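Local coordinates for protein beta-xylanase (Caldicellulosiruptor kristjanssonii, PDB 7NWN) that probably binds plant cell-wall polysaccharides through a family 9 carbohydrate-binding module belonging to a multimodular xylanase-glucuronoyl esterase, at residues F97-F102 / F197-K201; D111-Y115 / D126-R132; F164-V168 / T180-D185. All coordinates share one frame; numbering follows the deposited sequence.

Contact 1 of 3, residues F97-F102 / F197-K201; sequences FLDENF and FGEIK. With CA (calcium ion), chain S.
Phe197 lays its ring against CB of Phe97, and this is the heart of a contact made inside one sheet of the family 9 beta-sandwich. Strands 93-99 and 198-202 each pair with strand 161-171, which runs between them, so the two segments meet through side chains and share no hydrogen bond. CB of Phe97 sits over one face of the Phe197 ring, 3.9 Å from its centroid, in a CH-pi contact shifted toward CZ. Beyond CB the Phe97 ring lies obliquely to that of Phe197, with planes at 58°, and stacks on His114. At the edge of the Phe197 ring, in its plane, lies Asp99 N of strand 93-99; CB of Asp99 comes in obliquely, 3.8 Å from Phe197 CD2. The packing thus reaches the root of a calcium ligand, for Asp99 OD1 binds the ion together with Asp103, Asp111 and Asp112, while its OD2 takes the backbone N-H of Arg104.

Glu199 keeps CG anti to its carbonyl carbon (chi1 -67°) and an extended chain, which brings the carboxylate to the edge of the Phe102 ring. OE1 of Glu199 forms a salt bridge with Arg22; OE2 stands 3.2 Å from CZ of Phe102, the two planes nearly perpendicular. Deeper in, Ile200 crosses Leu98 at about a right angle, its CD1 4.1 Å from CD1 of Leu98.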
# COMPACT_ATOMS: atom_id res chain seq x y z
N PHE A 97 -4.61 3.21 1.20
CA PHE A 97 -5.43 4.41 1.20
C PHE A 97 -4.58 5.56 0.67
O PHE A 97 -3.42 5.66 1.07
CB PHE A 97 -5.80 4.73 2.66
CG PHE A 97 -6.48 3.63 3.47
CD1 PHE A 97 -5.74 2.56 3.98
CD2 PHE A 97 -7.84 3.70 3.75
CE1 PHE A 97 -6.35 1.61 4.79
CE2 PHE A 97 -8.46 2.75 4.57
CZ PHE A 97 -7.71 1.71 5.08
N LEU A 98 -5.16 6.42 -0.18
CA LEU A 98 -4.45 7.58 -0.70
C LEU A 98 -5.37 8.81 -0.73
O LEU A 98 -6.51 8.74 -1.21
CB LEU A 98 -3.94 7.27 -2.11
CG LEU A 98 -2.85 8.21 -2.65
CD1 LEU A 98 -1.55 8.06 -1.87
CD2 LEU A 98 -2.64 7.95 -4.15
N ASP A 99 -4.86 9.94 -0.20
CA ASP A 99 -5.49 11.25 -0.33
C ASP A 99 -4.56 12.04 -1.25
O ASP A 99 -3.56 12.59 -0.78
CB ASP A 99 -5.64 11.89 1.06
CG ASP A 99 -6.05 13.38 1.14
OD1 ASP A 99 -6.50 13.98 0.12
OD2 ASP A 99 -5.87 13.94 2.24
N GLU A 100 -4.87 11.96 -2.55
CA GLU A 100 -3.93 12.36 -3.61
C GLU A 100 -3.75 13.88 -3.60
O GLU A 100 -2.63 14.35 -3.77
CB GLU A 100 -4.44 11.89 -4.97
CG GLU A 100 -3.39 11.95 -6.06
CD GLU A 100 -3.84 11.47 -7.43
OE1 GLU A 100 -4.97 10.98 -7.57
OE2 GLU A 100 -3.04 11.57 -8.35
N ASN A 101 -4.83 14.64 -3.37
CA ASN A 101 -4.71 16.10 -3.35
C ASN A 101 -4.25 16.60 -1.98
O ASN A 101 -3.99 17.77 -1.84
CB ASN A 101 -6.00 16.83 -3.75
CG ASN A 101 -6.50 16.45 -5.13
OD1 ASN A 101 -5.75 16.05 -6.02
ND2 ASN A 101 -7.81 16.53 -5.32
N PHE A 102 -4.15 15.73 -0.97
CA PHE A 102 -3.79 16.15 0.38
C PHE A 102 -4.77 17.17 0.98
O PHE A 102 -4.36 18.06 1.73
CB PHE A 102 -2.35 16.66 0.43
CG PHE A 102 -1.74 16.69 1.80
CD1 PHE A 102 -1.82 15.61 2.65
CD2 PHE A 102 -1.05 17.81 2.25
CE1 PHE A 102 -1.26 15.64 3.92
CE2 PHE A 102 -0.45 17.83 3.50
CZ PHE A 102 -0.56 16.75 4.35
N PHE A 197 -5.15 9.65 7.78
CA PHE A 197 -4.02 9.06 7.04
C PHE A 197 -2.74 9.72 7.52
O PHE A 197 -2.79 10.84 8.00
CB PHE A 197 -4.12 9.37 5.55
CG PHE A 197 -5.31 8.77 4.86
CD1 PHE A 197 -6.17 7.92 5.54
CD2 PHE A 197 -5.55 9.03 3.52
CE1 PHE A 197 -7.27 7.37 4.91
CE2 PHE A 197 -6.63 8.46 2.88
CZ PHE A 197 -7.50 7.65 3.58
N GLY A 198 -1.59 9.04 7.39
CA GLY A 198 -0.29 9.68 7.51
C GLY A 198 0.05 10.44 6.22
O GLY A 198 -0.82 10.68 5.37
N GLU A 199 1.34 10.78 6.10
CA GLU A 199 1.84 11.54 4.96
C GLU A 199 2.98 10.79 4.27
O GLU A 199 3.85 10.21 4.92
CB GLU A 199 2.49 12.83 5.46
CG GLU A 199 1.47 13.76 6.06
CD GLU A 199 2.00 15.12 6.51
OE1 GLU A 199 3.23 15.39 6.39
OE2 GLU A 199 1.16 15.91 6.95
N ILE A 200 2.97 10.90 2.94
CA ILE A 200 4.14 10.57 2.16
C ILE A 200 4.57 11.84 1.43
O ILE A 200 3.73 12.58 0.90
CB ILE A 200 3.83 9.41 1.17
CG1 ILE A 200 2.68 9.73 0.21
CG2 ILE A 200 3.58 8.14 1.98
CD1 ILE A 200 2.39 8.66 -0.87
N LYS A 201 5.88 12.04 1.36
CA LYS A 201 6.43 13.14 0.58
C LYS A 201 7.39 12.55 -0.45
O LYS A 201 8.28 11.76 -0.08
CB LYS A 201 7.12 14.14 1.51
CG LYS A 201 7.75 15.36 0.81
CD LYS A 201 8.06 16.47 1.79
CE LYS A 201 8.44 17.78 1.16
NZ LYS A 201 9.54 18.33 1.98
CA CA S . -8.35 14.03 -0.99
O HOH W 1 -9.30 14.10 1.33

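Contact 2 of 3, residues D111-Y115 / D126-R132; sequences DDLHY and DAGDILR. With CA (calcium ion), chain S; EDO (1,2-ethanediol), chain I.
A leucine methyl sits on a charged plane here: CD1 of Leu113 lies over the centre of the Arg132 guanidinium, 3.7 Å from Arg132 CZ. The bend at chi3 (61°) turns the arginine across the leucine, while its NH2 goes to Glu100 and the carbonyl of Ala151. At its edge, NH1 of Arg132 donates to a water donating to Asp111 O. CD2 of Leu113 packs 3.7 Å from CA of Gly128, where any CB would collide. Tyr115 OH points to Asp129 O, a hydrogen bond whose modelled length is doubtfully short.

The strand pairing includes a classic beta bulge, Asp126 and Ala127 both facing His114. His114 N donates to Ala127 O at 2.8 Å, and His114 O receives Asp126 N at 2.8 Å plus a weak bond from Ala127 N. The imidazole runs alongside Asp126, CE1 of His114 3.3 Å from OD2 of Asp126, which is salt-bridged to Arg116; His114 NE2 is hydrogen-bonded to Glu95. With an alanine at His114, Glu95 would probably lose this partner and Asp126 its flanking ring. Upstream, Asp111 grips the calcium with both oxygens and Asp112 OD1 lies 2.3 Å from it, while Asp112 OD2 takes the N-H of Gln109.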
# COMPACT_ATOMS: atom_id res chain seq x y z
N ASP A 111 -11.20 12.54 -4.91
CA ASP A 111 -9.84 12.12 -5.19
C ASP A 111 -9.33 11.06 -4.18
O ASP A 111 -8.14 10.72 -4.23
CB ASP A 111 -8.92 13.33 -5.09
CG ASP A 111 -8.74 13.77 -3.65
OD1 ASP A 111 -9.81 14.02 -2.99
OD2 ASP A 111 -7.56 13.76 -3.15
N ASP A 112 -10.14 10.63 -3.19
CA ASP A 112 -9.63 9.74 -2.14
C ASP A 112 -9.76 8.28 -2.58
O ASP A 112 -10.69 7.93 -3.30
CB ASP A 112 -10.26 10.03 -0.78
CG ASP A 112 -9.96 11.44 -0.28
OD1 ASP A 112 -8.78 11.84 -0.32
OD2 ASP A 112 -10.90 12.12 0.19
N LEU A 113 -8.75 7.47 -2.26
CA LEU A 113 -8.71 6.09 -2.76
C LEU A 113 -8.59 5.14 -1.57
O LEU A 113 -7.84 5.41 -0.62
CB LEU A 113 -7.53 5.90 -3.72
CG LEU A 113 -7.42 6.89 -4.90
CD1 LEU A 113 -6.17 6.59 -5.72
CD2 LEU A 113 -8.66 6.89 -5.80
N HIS A 114 -9.29 4.01 -1.70
CA HIS A 114 -9.14 2.92 -0.74
C HIS A 114 -9.28 1.58 -1.48
O HIS A 114 -10.37 1.22 -1.93
CB HIS A 114 -10.14 3.10 0.42
CG HIS A 114 -10.07 2.04 1.46
ND1 HIS A 114 -11.11 1.79 2.33
CD2 HIS A 114 -9.10 1.15 1.77
CE1 HIS A 114 -10.79 0.81 3.13
NE2 HIS A 114 -9.57 0.40 2.81
N TYR A 115 -8.14 0.91 -1.61
CA TYR A 115 -8.04 -0.32 -2.40
C TYR A 115 -7.63 -1.45 -1.45
O TYR A 115 -7.06 -1.18 -0.39
CB TYR A 115 -6.95 -0.17 -3.46
CG TYR A 115 -7.28 0.82 -4.55
CD1 TYR A 115 -8.46 0.74 -5.28
CD2 TYR A 115 -6.38 1.82 -4.90
CE1 TYR A 115 -8.74 1.66 -6.29
CE2 TYR A 115 -6.62 2.70 -5.95
CZ TYR A 115 -7.83 2.65 -6.62
OH TYR A 115 -8.07 3.53 -7.65
N ASP A 126 -12.95 0.11 -2.12
CA ASP A 126 -13.99 0.77 -1.33
C ASP A 126 -14.17 2.25 -1.73
O ASP A 126 -15.14 2.91 -1.33
CB ASP A 126 -13.66 0.67 0.16
CG ASP A 126 -13.67 -0.78 0.68
OD1 ASP A 126 -14.02 -1.68 -0.09
OD2 ASP A 126 -13.24 -0.99 1.80
N ALA A 127 -13.23 2.81 -2.49
CA ALA A 127 -13.31 4.20 -2.95
C ALA A 127 -12.26 4.36 -4.04
O ALA A 127 -11.08 4.03 -3.81
CB ALA A 127 -12.98 5.15 -1.81
N GLY A 128 -12.70 4.88 -5.19
CA GLY A 128 -11.86 5.20 -6.33
C GLY A 128 -11.98 4.16 -7.43
O GLY A 128 -12.42 3.05 -7.20
N ASP A 129 -11.57 4.54 -8.63
CA ASP A 129 -11.65 3.74 -9.82
C ASP A 129 -10.66 2.56 -9.72
O ASP A 129 -9.46 2.80 -9.58
CB ASP A 129 -11.36 4.72 -10.97
CG ASP A 129 -11.36 4.04 -12.31
OD1 ASP A 129 -11.77 2.86 -12.37
OD2 ASP A 129 -10.92 4.69 -13.29
N ILE A 130 -11.17 1.31 -9.75
CA ILE A 130 -10.27 0.16 -9.59
C ILE A 130 -9.38 -0.02 -10.84
O ILE A 130 -8.38 -0.72 -10.75
CB ILE A 130 -11.02 -1.15 -9.25
CG1 ILE A 130 -10.10 -2.18 -8.54
CG2 ILE A 130 -11.66 -1.71 -10.50
CD1 ILE A 130 -10.83 -3.38 -7.95
N LEU A 131 -9.72 0.62 -11.99
CA LEU A 131 -8.89 0.60 -13.19
C LEU A 131 -7.51 1.22 -12.95
O LEU A 131 -6.61 0.98 -13.73
CB LEU A 131 -9.59 1.31 -14.36
CG LEU A 131 -10.57 0.43 -15.15
CD1 LEU A 131 -11.67 -0.17 -14.25
CD2 LEU A 131 -11.22 1.23 -16.25
N ARG A 132 -7.33 1.98 -11.87
CA ARG A 132 -6.06 2.61 -11.55
C ARG A 132 -5.13 1.64 -10.81
O ARG A 132 -3.97 1.96 -10.65
CB ARG A 132 -6.30 3.82 -10.65
CG ARG A 132 -7.22 4.84 -11.35
CD ARG A 132 -7.58 5.96 -10.39
NE ARG A 132 -6.42 6.68 -9.93
CZ ARG A 132 -6.44 7.81 -9.25
NH1 ARG A 132 -7.61 8.36 -8.96
NH2 ARG A 132 -5.31 8.40 -8.90
CA CA S . -8.35 14.03 -0.99
C1 EDO I . -14.42 8.73 -4.30
O1 EDO I . -13.62 8.56 -3.09
C2 EDO I . -14.54 7.71 -5.43
O2 EDO I . -15.32 6.52 -5.18
O HOH W 2 -7.42 10.55 -7.09
O HOH W 1 -9.30 14.10 1.33

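Contact 3 of 3, residues F164-V168 / T180-D185; sequences FEFQV and TINMFD
Glu165 and the end of strand 177-182 with the turn after it form a buried, strongly polar contact in the sheet shared with strands 93-99 and 198-202. The carboxylate takes four hydrogen bonds, two to each oxygen, besides a weak one from Phe184 N to OE2. Glu165 has CG anti to its backbone N and then bends at chi2 (60°), carrying the group across. OE1 of Glu165 receives Phe184 N at 3.0 Å on its syn lone pair, and the N-H of the adjoining Phe166 from above the carboxylate plane. OE2 of Glu165 is met from opposite faces by Asn182 ND2, at 2.9 Å, and by Asp185 N, at 2.8 Å. So many N-H donors would favour the charged form, although the carboxylate of Asp185, whose OD1 is hydrogen-bonded to Thr187, may oppose it.

Beside this carboxylate the chain forms an antiparallel beta hairpin of strands 161-171 and 177-182. Val168 and Ile181 form a hydrogen-bonded pair, each N giving to the other's carbonyl O, and Gln167 faces Asn182 as a non-hydrogen-bonded pair. Past the strand, Met183 N still reaches Phe166 O at 3.1 Å.

The Asn182 amide is fixed in rotation because ND2 spends both its hydrogens close to its own plane, one on Glu165 OE2, the other on Gln167 OE1, 3.0 Å from ND2. A water lies within hydrogen-bonding distance of Asn182 OD1 and Gln167 OE1, and Gln167 sends NE2 to Asn169. The other face of the hairpin is apolar: CB of Val168 lies 4.1 Å from CB of Ile181, and CB of Phe166 packs on CB of Met183. CG of Met183 sits over the centre of the neighbouring Phe184 ring, and CE2 of Phe184 meets the edge of the Phe164 ring.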
# COMPACT_ATOMS: atom_id res chain seq x y z
N PHE A 164 -1.59 9.06 3.08
CA PHE A 164 -1.44 7.65 2.79
C PHE A 164 -1.74 6.86 4.07
O PHE A 164 -1.28 7.26 5.14
CB PHE A 164 0.00 7.42 2.31
CG PHE A 164 0.39 5.98 2.10
CD1 PHE A 164 0.06 5.34 0.91
CD2 PHE A 164 1.05 5.28 3.09
CE1 PHE A 164 0.39 4.01 0.74
CE2 PHE A 164 1.34 3.93 2.91
CZ PHE A 164 1.04 3.32 1.73
N GLU A 165 -2.35 5.68 3.92
CA GLU A 165 -2.40 4.69 4.98
C GLU A 165 -2.16 3.29 4.37
O GLU A 165 -2.44 3.09 3.19
CB GLU A 165 -3.74 4.80 5.76
CG GLU A 165 -4.01 3.73 6.83
CD GLU A 165 -3.03 3.60 8.00
OE1 GLU A 165 -1.79 3.75 7.80
OE2 GLU A 165 -3.50 3.35 9.14
N PHE A 166 -1.65 2.38 5.20
CA PHE A 166 -1.43 0.97 4.92
C PHE A 166 -2.05 0.15 6.06
O PHE A 166 -1.82 0.43 7.23
CB PHE A 166 0.08 0.70 4.79
CG PHE A 166 0.41 -0.74 4.47
CD1 PHE A 166 0.25 -1.25 3.19
CD2 PHE A 166 0.81 -1.60 5.50
CE1 PHE A 166 0.52 -2.59 2.94
CE2 PHE A 166 1.06 -2.93 5.24
CZ PHE A 166 0.91 -3.42 3.96
N GLN A 167 -2.79 -0.90 5.70
CA GLN A 167 -3.40 -1.82 6.66
C GLN A 167 -3.25 -3.28 6.18
O GLN A 167 -3.40 -3.59 5.00
CB GLN A 167 -4.90 -1.53 6.77
CG GLN A 167 -5.56 -2.27 7.93
CD GLN A 167 -6.98 -1.78 8.08
OE1 GLN A 167 -7.25 -0.60 8.36
NE2 GLN A 167 -7.91 -2.69 7.88
N VAL A 168 -3.03 -4.19 7.15
CA VAL A 168 -3.13 -5.61 6.90
C VAL A 168 -4.34 -6.11 7.67
O VAL A 168 -4.44 -5.84 8.86
CB VAL A 168 -1.87 -6.31 7.42
CG1 VAL A 168 -1.96 -7.84 7.39
CG2 VAL A 168 -0.63 -5.80 6.68
N THR A 180 -5.93 -6.53 12.90
CA THR A 180 -5.52 -5.56 11.91
C THR A 180 -4.17 -5.03 12.32
O THR A 180 -3.84 -5.02 13.51
CB THR A 180 -6.48 -4.38 11.70
OG1 THR A 180 -6.57 -3.67 12.93
CG2 THR A 180 -7.83 -4.80 11.15
N ILE A 181 -3.39 -4.67 11.30
CA ILE A 181 -2.15 -3.92 11.50
C ILE A 181 -2.24 -2.65 10.67
O ILE A 181 -2.65 -2.70 9.51
CB ILE A 181 -0.94 -4.77 11.11
CG1 ILE A 181 -1.07 -6.22 11.60
CG2 ILE A 181 0.34 -4.10 11.61
CD1 ILE A 181 0.14 -7.09 11.26
N ASN A 182 -1.89 -1.51 11.29
CA ASN A 182 -1.94 -0.22 10.62
C ASN A 182 -0.59 0.50 10.73
O ASN A 182 0.16 0.25 11.68
CB ASN A 182 -3.05 0.68 11.14
CG ASN A 182 -4.38 0.21 10.63
OD1 ASN A 182 -4.91 -0.78 11.16
ND2 ASN A 182 -4.87 0.85 9.58
N MET A 183 -0.30 1.34 9.74
CA MET A 183 0.93 2.13 9.76
C MET A 183 0.68 3.36 10.65
O MET A 183 1.47 3.61 11.56
CB MET A 183 1.37 2.56 8.33
CG MET A 183 2.70 3.35 8.32
SD MET A 183 4.05 2.38 8.93
CE MET A 183 4.98 3.64 9.78
N PHE A 184 -0.41 4.08 10.40
CA PHE A 184 -0.65 5.43 10.89
C PHE A 184 -1.92 5.57 11.76
O PHE A 184 -1.87 6.24 12.78
CB PHE A 184 -0.74 6.41 9.72
CG PHE A 184 0.58 6.64 9.03
CD1 PHE A 184 1.70 7.08 9.74
CD2 PHE A 184 0.71 6.39 7.66
CE1 PHE A 184 2.92 7.30 9.10
CE2 PHE A 184 1.92 6.65 7.02
CZ PHE A 184 3.03 7.07 7.74
N ASP A 185 -3.06 4.99 11.38
CA ASP A 185 -4.30 5.20 12.13
C ASP A 185 -4.50 4.13 13.21
O ASP A 185 -4.53 2.93 12.92
CB ASP A 185 -5.49 5.21 11.18
CG ASP A 185 -6.83 5.27 11.91
OD1 ASP A 185 -6.91 6.04 12.94
OD2 ASP A 185 -7.80 4.62 11.41
O HOH W 3 -7.58 -0.38 11.49

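In the fold
Contacts 1 and 3 are buried and share the middle of one sheet: strand 161-171, whose hairpin is held in contact 3, is also the strand that separates the segments of contact 1. Phe97 N to Glu165 O and Phe164 N to Gly198 O are the probable backbone bonds that tie them together. Contact 2 lies nearer the surface, on strand 112-118 next to strand 93-99, and does not touch contact 3. The chemistry changes accordingly. Contact 1 relies on aromatic and aliphatic packing, contact 3 on backbone pairing plus a buried carboxylate, and contact 2 on a bulge and an arginine. Contacts 1 and 2 meet at one calcium ion, to which both supply aspartates.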